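Local coordinates for glycosyl hydrolases family 2, sugar binding domain protein (Bacteroides uniformis str. 3978 T3 ii, PDB 6D1P) that is a human gut bacterial beta-glucuronidase of glycoside hydrolase family 2 that probably hydrolyses the O-glycosidic bonds of beta-glucuronides, at residues A[204-209]-A[413-418]; A[642-647]-A[670-675]; A[475-480]-A[507-512]. All coordinates share one frame; numbering follows the deposited sequence.

Contact 1 of 3, residues A[204-209]-A[413-418]. With GOL (glycerol), chain E.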
loop_
_atom_site.group_PDB
_atom_site.type_symbol
_atom_site.label_atom_id
_atom_site.label_comp_id
_atom_site.label_asym_id
_atom_site.label_seq_id
_atom_site.Cartn_x
_atom_site.Cartn_y
_atom_site.Cartn_z
ATOM N N PHE A 204 7.135 2.855 -42.866
ATOM C CA PHE A 204 7.472 4.225 -42.515
ATOM C C PHE A 204 8.011 4.265 -41.092
ATOM O O PHE A 204 7.383 3.741 -40.166
ATOM C CB PHE A 204 6.253 5.133 -42.641
ATOM C CG PHE A 204 5.536 4.992 -43.941
ATOM C CD1 PHE A 204 6.119 5.425 -45.120
ATOM C CD2 PHE A 204 4.275 4.428 -43.988
ATOM C CE1 PHE A 204 5.462 5.293 -46.327
ATOM C CE2 PHE A 204 3.603 4.296 -45.195
ATOM C CZ PHE A 204 4.200 4.728 -46.367
ATOM N N GLU A 205 9.187 4.870 -40.922
ATOM C CA GLU A 205 9.704 5.108 -39.582
ATOM C C GLU A 205 9.324 6.502 -39.092
ATOM O O GLU A 205 8.749 6.650 -38.009
ATOM C CB GLU A 205 11.224 4.901 -39.557
ATOM C CG GLU A 205 11.763 4.503 -38.192
ATOM C CD GLU A 205 12.952 3.552 -38.278
ATOM O OE1 GLU A 205 12.766 2.339 -38.011
ATOM O OE2 GLU A 205 14.068 4.013 -38.617
ATOM N N GLN A 206 9.588 7.527 -39.898
ATOM C CA GLN A 206 9.296 8.896 -39.505
ATOM C C GLN A 206 8.800 9.680 -40.715
ATOM O O GLN A 206 9.241 9.449 -41.844
ATOM C CB GLN A 206 10.544 9.549 -38.899
ATOM C CG GLN A 206 10.285 10.794 -38.067
ATOM C CD GLN A 206 11.539 11.273 -37.346
ATOM O OE1 GLN A 206 11.504 11.564 -36.145
ATOM N NE2 GLN A 206 12.658 11.357 -38.079
ATOM N N ILE A 207 7.867 10.604 -40.469
ATOM C CA ILE A 207 7.300 11.461 -41.512
ATOM C C ILE A 207 7.169 12.879 -40.980
ATOM O O ILE A 207 6.226 13.202 -40.246
ATOM C CB ILE A 207 5.936 10.934 -42.008
ATOM C CG1 ILE A 207 6.122 9.608 -42.749
ATOM C CG2 ILE A 207 5.210 11.976 -42.889
ATOM C CD1 ILE A 207 4.940 9.199 -43.575
ATOM N N ARG A 208 8.107 13.735 -41.353
ATOM C CA ARG A 208 8.164 15.101 -40.852
ATOM C C ARG A 208 7.591 16.044 -41.906
ATOM O O ARG A 208 7.949 15.959 -43.087
ATOM C CB ARG A 208 9.610 15.461 -40.498
ATOM C CG ARG A 208 9.905 16.929 -40.258
ATOM C CD ARG A 208 11.388 17.193 -40.536
ATOM N NE ARG A 208 11.872 18.431 -39.936
ATOM C CZ ARG A 208 13.071 18.551 -39.376
ATOM N NH1 ARG A 208 13.883 17.499 -39.339
ATOM N NH2 ARG A 208 13.456 19.708 -38.837
ATOM N N ILE A 209 6.691 16.928 -41.485
ATOM C CA ILE A 209 5.949 17.787 -42.393
ATOM C C ILE A 209 6.074 19.215 -41.887
ATOM O O ILE A 209 5.546 19.546 -40.816
ATOM C CB ILE A 209 4.477 17.377 -42.503
ATOM C CG1 ILE A 209 4.364 15.925 -42.957
ATOM C CG2 ILE A 209 3.751 18.276 -43.486
ATOM C CD1 ILE A 209 2.946 15.474 -43.180
ATOM N N GLN A 413 7.944 13.778 -31.850
ATOM C CA GLN A 413 6.636 13.141 -31.854
ATOM C C GLN A 413 5.487 14.117 -32.072
ATOM O O GLN A 413 4.414 13.691 -32.505
ATOM C CB GLN A 413 6.435 12.361 -30.542
ATOM C CG GLN A 413 7.205 11.028 -30.519
ATOM C CD GLN A 413 7.390 10.434 -29.119
ATOM O OE1 GLN A 413 6.614 10.695 -28.204
ATOM N NE2 GLN A 413 8.425 9.632 -28.962
ATOM N N HIS A 414 5.673 15.408 -31.794
ATOM C CA HIS A 414 4.590 16.378 -31.918
ATOM C C HIS A 414 4.851 17.497 -32.923
ATOM O O HIS A 414 4.007 18.391 -33.058
ATOM C CB HIS A 414 4.286 17.005 -30.551
ATOM C CG HIS A 414 3.603 16.077 -29.610
ATOM N ND1 HIS A 414 3.292 16.424 -28.313
ATOM C CD2 HIS A 414 3.159 14.808 -29.778
ATOM C CE1 HIS A 414 2.688 15.407 -27.722
ATOM N NE2 HIS A 414 2.590 14.418 -28.593
ATOM N N ARG A 415 5.976 17.482 -33.638
ATOM C CA ARG A 415 6.304 18.632 -34.477
ATOM C C ARG A 415 5.333 18.846 -35.631
ATOM O O ARG A 415 5.262 19.959 -36.153
ATOM C CB ARG A 415 7.698 18.495 -35.037
ATOM C CG ARG A 415 7.889 17.287 -35.892
ATOM C CD ARG A 415 9.325 17.273 -36.316
ATOM N NE ARG A 415 9.829 15.963 -36.680
ATOM C CZ ARG A 415 11.125 15.678 -36.676
ATOM N NH1 ARG A 415 11.988 16.617 -36.315
ATOM N NH2 ARG A 415 11.561 14.471 -37.010
ATOM N N ASN A 416 4.593 17.824 -36.056
ATOM C CA ASN A 416 3.651 18.018 -37.147
ATOM C C ASN A 416 2.382 18.738 -36.712
ATOM O O ASN A 416 1.572 19.099 -37.572
ATOM C CB ASN A 416 3.273 16.672 -37.781
ATOM C CG ASN A 416 4.444 15.991 -38.473
ATOM O OD1 ASN A 416 5.525 16.563 -38.614
ATOM N ND2 ASN A 416 4.224 14.763 -38.926
ATOM N N HIS A 417 2.180 18.955 -35.417
ATOM C CA HIS A 417 0.953 19.596 -34.966
ATOM C C HIS A 417 1.050 21.100 -35.168
ATOM O O HIS A 417 1.930 21.740 -34.575
ATOM C CB HIS A 417 0.677 19.285 -33.507
ATOM C CG HIS A 417 0.367 17.848 -33.258
ATOM N ND1 HIS A 417 -0.865 17.296 -33.531
ATOM C CD2 HIS A 417 1.137 16.839 -32.788
ATOM C CE1 HIS A 417 -0.848 16.012 -33.231
ATOM N NE2 HIS A 417 0.355 15.710 -32.775
ATOM N N PRO A 418 0.179 21.702 -35.973
ATOM C CA PRO A 418 0.219 23.162 -36.111
ATOM C C PRO A 418 -0.128 23.885 -34.828
ATOM O O PRO A 418 0.295 25.034 -34.659
ATOM C CB PRO A 418 -0.808 23.442 -37.216
ATOM C CG PRO A 418 -1.750 22.288 -37.139
ATOM C CD PRO A 418 -0.906 21.100 -36.763
HETATM C C1 GOL E . 2.434 22.714 -38.847
HETATM O O1 GOL E . 1.505 21.736 -39.156
HETATM C C2 GOL E . 3.827 22.135 -39.203
HETATM O O2 GOL E . 3.845 21.566 -40.479
HETATM C C3 GOL E . 4.772 23.344 -39.104
HETATM O O3 GOL E . 6.055 22.830 -38.874
#
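The side-chain amide of N416 meets the backbone of I207 and I209 with both ends. Its ND2 donates to I207 O at 2.9 Å, in the plane of the amide and almost straight (175° at the hydrogen), while the second ND2 proton is taken by Q301. In return I209 N donates to N416 OD1 at 3.1 Å, from above the carbonyl plane. Asparagine suits this place: one short side chain carries a donor and an acceptor for the strand's complementary pair. That strand, 203-213, is an edge strand of a three-stranded antiparallel E-set sheet; R208 pairs with D225 on one side, and N416 serves the other. N416 sits in a type I turn from H414 to H417 at the end of a TIM-barrel helix, so the bonds join two domains. Beside it the guanidinium groups of R208 and R415 stack, centres 4.4 Å apart and planes at 19°: NH1 of R415 lies over one face of the R208 group, offset toward its rim, while CG of R208 lies over a face of the R415 group. A salt bridge from R208 NE to E210 probably eases the like-charge approach. With CG between its backbone N and carbonyl carbon (chi1 61°), R415 extends to bring NH2 to 3.0 Å from Q206 OE1. A glycerol, probably from the crystallisation liquor, donates from O2 to I209 O (2.7 Å) and from O1 to N416 O.

Contact 2 of 3, residues A[642-647]-A[670-675]; sequences EILVYS and DFPAAG
L644 reaches the 670-675 loop with two parts of its side chain: CB lies 3.8 Å from A673 CB, and the branch methyl CD2 comes to 4.0 Å from P672 CG, the two side chains crossing at about a right angle. The next residue, V645, contributes its backbone. Its carbonyl oxygen is 3.5 Å from the A673 methyl and accepts from a water at 2.7 Å; the same water donates to A673 O and accepts from S647 N, serving three backbone groups. Strand 641-647 is the middle of a three-stranded antiparallel sheet in the E-set DUF4982 region, and the loop feeds directly into its neighbour, 677-680. A cis peptide precedes P672, and A673 to G675 all have positive phi, which turns the loop back sharply; G675 N bonds to D670 O. In Y646, CG lies anti to the carbonyl carbon, beside the backbone N (chi1 -75°), which brings the ring end to A673, one face over the methyl, offset toward the rim, with CZ 4.0 Å from A673 CB. Its hydroxyl bonds to D558 of helix 550-564, whose OD1 also takes A673 N. A leucine in place of Y646 would probably leave D558 without its hydroxyl partner and the A673 methyl without the flat surface that covers it. At S647 the backbone N completes the water bridge, while OG turns elsewhere, to C649 N and M622 O.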
loop_
_atom_site.group_PDB
_atom_site.type_symbol
_atom_site.label_atom_id
_atom_site.label_comp_id
_atom_site.label_asym_id
_atom_site.label_seq_id
_atom_site.Cartn_x
_atom_site.Cartn_y
_atom_site.Cartn_z
ATOM N N GLU A 642 -25.788 43.145 -3.376
ATOM C CA GLU A 642 -25.191 43.145 -4.701
ATOM C C GLU A 642 -25.428 41.822 -5.422
ATOM O O GLU A 642 -25.361 40.742 -4.820
ATOM C CB GLU A 642 -23.693 43.420 -4.583
ATOM C CG GLU A 642 -22.892 43.273 -5.858
ATOM C CD GLU A 642 -21.454 42.877 -5.557
ATOM O OE1 GLU A 642 -21.225 41.688 -5.184
ATOM O OE2 GLU A 642 -20.569 43.760 -5.652
ATOM N N ILE A 643 -25.717 41.924 -6.722
ATOM C CA ILE A 643 -25.858 40.790 -7.629
ATOM C C ILE A 643 -24.996 41.081 -8.850
ATOM O O ILE A 643 -25.145 42.132 -9.481
ATOM C CB ILE A 643 -27.328 40.558 -8.049
ATOM C CG1 ILE A 643 -28.173 40.059 -6.891
ATOM C CG2 ILE A 643 -27.439 39.572 -9.205
ATOM C CD1 ILE A 643 -28.788 41.159 -6.065
ATOM N N LEU A 644 -24.090 40.165 -9.178
ATOM C CA LEU A 644 -23.245 40.304 -10.357
ATOM C C LEU A 644 -23.699 39.326 -11.430
ATOM O O LEU A 644 -24.136 38.215 -11.134
ATOM C CB LEU A 644 -21.769 40.045 -10.028
ATOM C CG LEU A 644 -21.201 40.692 -8.765
ATOM C CD1 LEU A 644 -19.819 40.083 -8.377
ATOM C CD2 LEU A 644 -21.128 42.205 -8.904
ATOM N N VAL A 645 -23.579 39.727 -12.682
ATOM C CA VAL A 645 -23.947 38.858 -13.787
ATOM C C VAL A 645 -22.787 38.805 -14.758
ATOM O O VAL A 645 -22.180 39.836 -15.071
ATOM C CB VAL A 645 -25.226 39.339 -14.496
ATOM C CG1 VAL A 645 -25.510 38.449 -15.675
ATOM C CG2 VAL A 645 -26.402 39.322 -13.531
ATOM N N TYR A 646 -22.475 37.616 -15.237
ATOM C CA TYR A 646 -21.377 37.457 -16.178
ATOM C C TYR A 646 -21.987 37.058 -17.515
ATOM O O TYR A 646 -22.436 35.923 -17.703
ATOM C CB TYR A 646 -20.316 36.484 -15.636
ATOM C CG TYR A 646 -19.525 37.195 -14.555
ATOM C CD1 TYR A 646 -18.393 37.962 -14.879
ATOM C CD2 TYR A 646 -19.964 37.199 -13.229
ATOM C CE1 TYR A 646 -17.695 38.666 -13.901
ATOM C CE2 TYR A 646 -19.280 37.904 -12.250
ATOM C CZ TYR A 646 -18.149 38.645 -12.600
ATOM O OH TYR A 646 -17.476 39.343 -11.634
ATOM N N SER A 647 -22.025 38.022 -18.432
ATOM C CA SER A 647 -22.573 37.815 -19.758
ATOM C C SER A 647 -21.705 38.544 -20.774
ATOM O O SER A 647 -21.104 39.575 -20.465
ATOM C CB SER A 647 -24.031 38.311 -19.818
ATOM O OG SER A 647 -24.485 38.416 -21.158
ATOM N N ASP A 670 -15.972 48.656 -16.571
ATOM C CA ASP A 670 -16.804 49.078 -15.439
ATOM C C ASP A 670 -16.835 47.939 -14.408
ATOM O O ASP A 670 -17.812 47.200 -14.266
ATOM C CB ASP A 670 -18.198 49.458 -15.936
ATOM C CG ASP A 670 -18.971 50.320 -14.950
ATOM O OD1 ASP A 670 -18.650 50.310 -13.744
ATOM O OD2 ASP A 670 -19.903 51.037 -15.392
ATOM N N PHE A 671 -15.723 47.802 -13.673
ATOM C CA PHE A 671 -15.495 46.678 -12.779
ATOM C C PHE A 671 -16.317 46.829 -11.500
ATOM O O PHE A 671 -16.364 47.914 -10.922
ATOM C CB PHE A 671 -14.011 46.581 -12.436
ATOM C CG PHE A 671 -13.690 45.591 -11.360
ATOM C CD1 PHE A 671 -13.420 44.262 -11.678
ATOM C CD2 PHE A 671 -13.614 45.988 -10.029
ATOM C CE1 PHE A 671 -13.099 43.333 -10.676
ATOM C CE2 PHE A 671 -13.290 45.071 -9.027
ATOM C CZ PHE A 671 -13.035 43.740 -9.350
ATOM N N PRO A 672 -16.931 45.739 -11.000
ATOM C CA PRO A 672 -16.844 44.386 -11.563
ATOM C C PRO A 672 -18.052 43.971 -12.379
ATOM O O PRO A 672 -19.044 44.692 -12.413
ATOM C CB PRO A 672 -16.749 43.513 -10.321
ATOM C CG PRO A 672 -17.696 44.227 -9.360
ATOM C CD PRO A 672 -17.527 45.721 -9.653
ATOM N N ALA A 673 -17.954 42.788 -12.992
ATOM C CA ALA A 673 -19.008 42.196 -13.811
ATOM C C ALA A 673 -19.309 43.018 -15.064
ATOM O O ALA A 673 -20.419 42.935 -15.600
ATOM C CB ALA A 673 -20.296 41.980 -13.009
ATOM N N ALA A 674 -18.323 43.790 -15.544
ATOM C CA ALA A 674 -18.437 44.572 -16.782
ATOM C C ALA A 674 -19.702 45.436 -16.792
ATOM O O ALA A 674 -20.424 45.510 -17.790
ATOM C CB ALA A 674 -18.384 43.673 -18.022
ATOM N N GLY A 675 -19.976 46.101 -15.664
ATOM C CA GLY A 675 -21.154 46.937 -15.531
ATOM C C GLY A 675 -22.461 46.210 -15.252
ATOM O O GLY A 675 -23.417 46.847 -14.799
HETATM O O HOH W 1 -20.578 40.517 -17.090
#

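Contact 3 of 3, residues A[475-480]-A[507-512]; sequences VDVYSP and RFLHAE
Three N-H groups hold R507 to A511 against Y478 and S479. Y478 N donates to R507 O at 2.9 Å, and L509 N returns to Y478 O at 3.0 Å, tilted 32° from the carbonyl plane; together they straddle F508 in a single parallel bridge. The third, A511 N, goes to a side chain, S479 OG, at 2.8 Å. With OG anti to the S479 backbone N (chi1 177°), the hydroxyl swings across to the neighbouring segment, and serine, its hydroxyl one carbon from the backbone, probably fits here without pushing the segments apart. P480 follows, and having no N-H it cannot carry the ladder on. At the other end, D476 O accepts from a water at 2.9 Å that in turn accepts from R507 NH1, while R507 NE is bound by F310 O and the D476 carboxylate by H455. V477 CG1 lies 3.6 Å from L509 CB, on the side where both residues touch L422 of strand 420-432. P480 CD meets F508 CE2 at 3.5 Å, the side chains crossing at about a right angle, and F508 also rests on helix 494-503. These are neighbouring strands of the TIM barrel, 477-479 and 510-511, joined through that helix as a beta-alpha-beta crossover; each pairs on round the barrel, with 462-466 and 572-574 respectively. The chemistry implies that where regular backbone pairing stops, a serine hydroxyl takes A511 N and ordered water links D476 O to R507 NH1, while V477 with L509, and P480 with F508, add apolar packing on the two faces of the pair.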
loop_
_atom_site.group_PDB
_atom_site.type_symbol
_atom_site.label_atom_id
_atom_site.label_comp_id
_atom_site.label_asym_id
_atom_site.label_seq_id
_atom_site.Cartn_x
_atom_site.Cartn_y
_atom_site.Cartn_z
ATOM N N VAL A 475 16.457 31.439 -23.474
ATOM C CA VAL A 475 15.390 30.955 -24.354
ATOM C C VAL A 475 14.810 32.071 -25.212
ATOM O O VAL A 475 15.136 33.254 -25.036
ATOM C CB VAL A 475 14.255 30.319 -23.540
ATOM C CG1 VAL A 475 14.763 29.144 -22.748
ATOM C CG2 VAL A 475 13.645 31.376 -22.620
ATOM N N ASP A 476 13.910 31.708 -26.128
ATOM C CA ASP A 476 13.263 32.739 -26.929
ATOM C C ASP A 476 12.209 33.498 -26.126
ATOM O O ASP A 476 12.190 34.731 -26.138
ATOM C CB ASP A 476 12.668 32.118 -28.182
ATOM C CG ASP A 476 13.707 31.403 -29.006
ATOM O OD1 ASP A 476 14.713 32.059 -29.372
ATOM O OD2 ASP A 476 13.531 30.193 -29.275
ATOM N N VAL A 477 11.342 32.789 -25.395
ATOM C CA VAL A 477 10.232 33.413 -24.685
ATOM C C VAL A 477 10.292 33.047 -23.205
ATOM O O VAL A 477 10.542 31.893 -22.842
ATOM C CB VAL A 477 8.878 33.008 -25.301
ATOM C CG1 VAL A 477 7.756 33.708 -24.575
ATOM C CG2 VAL A 477 8.842 33.351 -26.792
ATOM N N TYR A 478 10.039 34.030 -22.347
ATOM C CA TYR A 478 10.237 33.858 -20.920
ATOM C C TYR A 478 8.993 34.258 -20.143
ATOM O O TYR A 478 8.344 35.262 -20.464
ATOM C CB TYR A 478 11.420 34.681 -20.411
ATOM C CG TYR A 478 11.616 34.503 -18.936
ATOM C CD1 TYR A 478 12.159 33.333 -18.445
ATOM C CD2 TYR A 478 11.224 35.480 -18.033
ATOM C CE1 TYR A 478 12.328 33.135 -17.093
ATOM C CE2 TYR A 478 11.394 35.296 -16.669
ATOM C CZ TYR A 478 11.947 34.106 -16.211
ATOM O OH TYR A 478 12.137 33.867 -14.868
ATOM N N SER A 479 8.680 33.474 -19.108
ATOM C CA SER A 479 7.624 33.781 -18.156
ATOM C C SER A 479 8.227 33.903 -16.767
ATOM O O SER A 479 8.882 32.956 -16.301
ATOM C CB SER A 479 6.546 32.690 -18.154
ATOM O OG SER A 479 5.564 32.973 -17.175
ATOM N N PRO A 480 8.049 35.012 -16.063
ATOM C CA PRO A 480 8.408 35.029 -14.637
ATOM C C PRO A 480 7.252 34.502 -13.817
ATOM O O PRO A 480 6.314 33.953 -14.398
ATOM C CB PRO A 480 8.678 36.506 -14.358
ATOM C CG PRO A 480 7.703 37.217 -15.322
ATOM C CD PRO A 480 7.625 36.337 -16.554
ATOM N N ARG A 507 11.311 38.775 -24.779
ATOM C CA ARG A 507 10.001 38.316 -25.226
ATOM C C ARG A 507 9.284 37.720 -24.031
ATOM O O ARG A 507 9.762 36.738 -23.441
ATOM C CB ARG A 507 10.124 37.291 -26.353
ATOM C CG ARG A 507 10.588 37.893 -27.638
ATOM C CD ARG A 507 10.962 36.830 -28.630
ATOM N NE ARG A 507 11.186 37.406 -29.954
ATOM C CZ ARG A 507 12.335 37.949 -30.359
ATOM N NH1 ARG A 507 13.384 38.000 -29.542
ATOM N NH2 ARG A 507 12.436 38.446 -31.591
ATOM N N PHE A 508 8.149 38.317 -23.674
ATOM C CA PHE A 508 7.455 38.045 -22.428
ATOM C C PHE A 508 6.163 37.287 -22.696
ATOM O O PHE A 508 5.468 37.549 -23.685
ATOM C CB PHE A 508 7.156 39.349 -21.696
ATOM C CG PHE A 508 6.278 39.199 -20.476
ATOM C CD1 PHE A 508 4.897 39.216 -20.589
ATOM C CD2 PHE A 508 6.839 39.102 -19.210
ATOM C CE1 PHE A 508 4.088 39.113 -19.472
ATOM C CE2 PHE A 508 6.041 39.005 -18.088
ATOM C CZ PHE A 508 4.656 39.005 -18.219
ATOM N N LEU A 509 5.832 36.369 -21.793
ATOM C CA LEU A 509 4.580 35.636 -21.858
ATOM C C LEU A 509 4.218 35.281 -20.430
ATOM O O LEU A 509 5.054 34.723 -19.714
ATOM C CB LEU A 509 4.740 34.385 -22.725
ATOM C CG LEU A 509 3.527 33.489 -22.951
ATOM C CD1 LEU A 509 2.315 34.315 -23.387
ATOM C CD2 LEU A 509 3.868 32.433 -23.995
ATOM N N HIS A 510 3.017 35.636 -19.990
ATOM C CA HIS A 510 2.671 35.411 -18.591
ATOM C C HIS A 510 2.071 34.011 -18.436
ATOM O O HIS A 510 0.890 33.791 -18.702
ATOM C CB HIS A 510 1.737 36.489 -18.066
ATOM C CG HIS A 510 1.428 36.342 -16.611
ATOM N ND1 HIS A 510 0.881 37.356 -15.858
ATOM C CD2 HIS A 510 1.581 35.288 -15.770
ATOM C CE1 HIS A 510 0.711 36.938 -14.616
ATOM N NE2 HIS A 510 1.120 35.684 -14.538
ATOM N N ALA A 511 2.885 33.064 -17.989
ATOM C CA ALA A 511 2.424 31.709 -17.692
ATOM C C ALA A 511 2.175 31.591 -16.195
ATOM O O ALA A 511 3.098 31.794 -15.396
ATOM C CB ALA A 511 3.441 30.662 -18.146
ATOM N N GLU A 512 0.918 31.298 -15.838
ATOM C CA GLU A 512 0.411 30.971 -14.506
ATOM C C GLU A 512 -0.014 32.229 -13.766
ATOM O O GLU A 512 0.798 33.129 -13.544
ATOM C CB GLU A 512 1.426 30.169 -13.663
ATOM C CG GLU A 512 1.811 28.838 -14.272
ATOM C CD GLU A 512 2.539 27.899 -13.284
ATOM O OE1 GLU A 512 2.343 28.038 -12.056
ATOM O OE2 GLU A 512 3.329 27.042 -13.747
HETATM O O HOH W 2 12.499 36.770 -23.344
HETATM O O HOH W 3 14.293 36.429 -27.158
#

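Contact 3 is part of the TIM barrel wall, joining two of its strands, and is buried. Contact 1 is partly buried and lies between domains, bringing the turn after a barrel helix to the edge of an E-set sheet. Contact 2 is buried and local, a loop folded onto a strand of its own sheet. Chemistry follows place: backbone pairing in contact 3, side-chain amide and stacked guanidinium groups in contact 1, and in contact 2 apolar packing with one bridging water and no direct hydrogen bond. None touches another; the centres of contacts 1 and 3 are about 26 Å apart, those of contacts 1 and 2 about 46 Å.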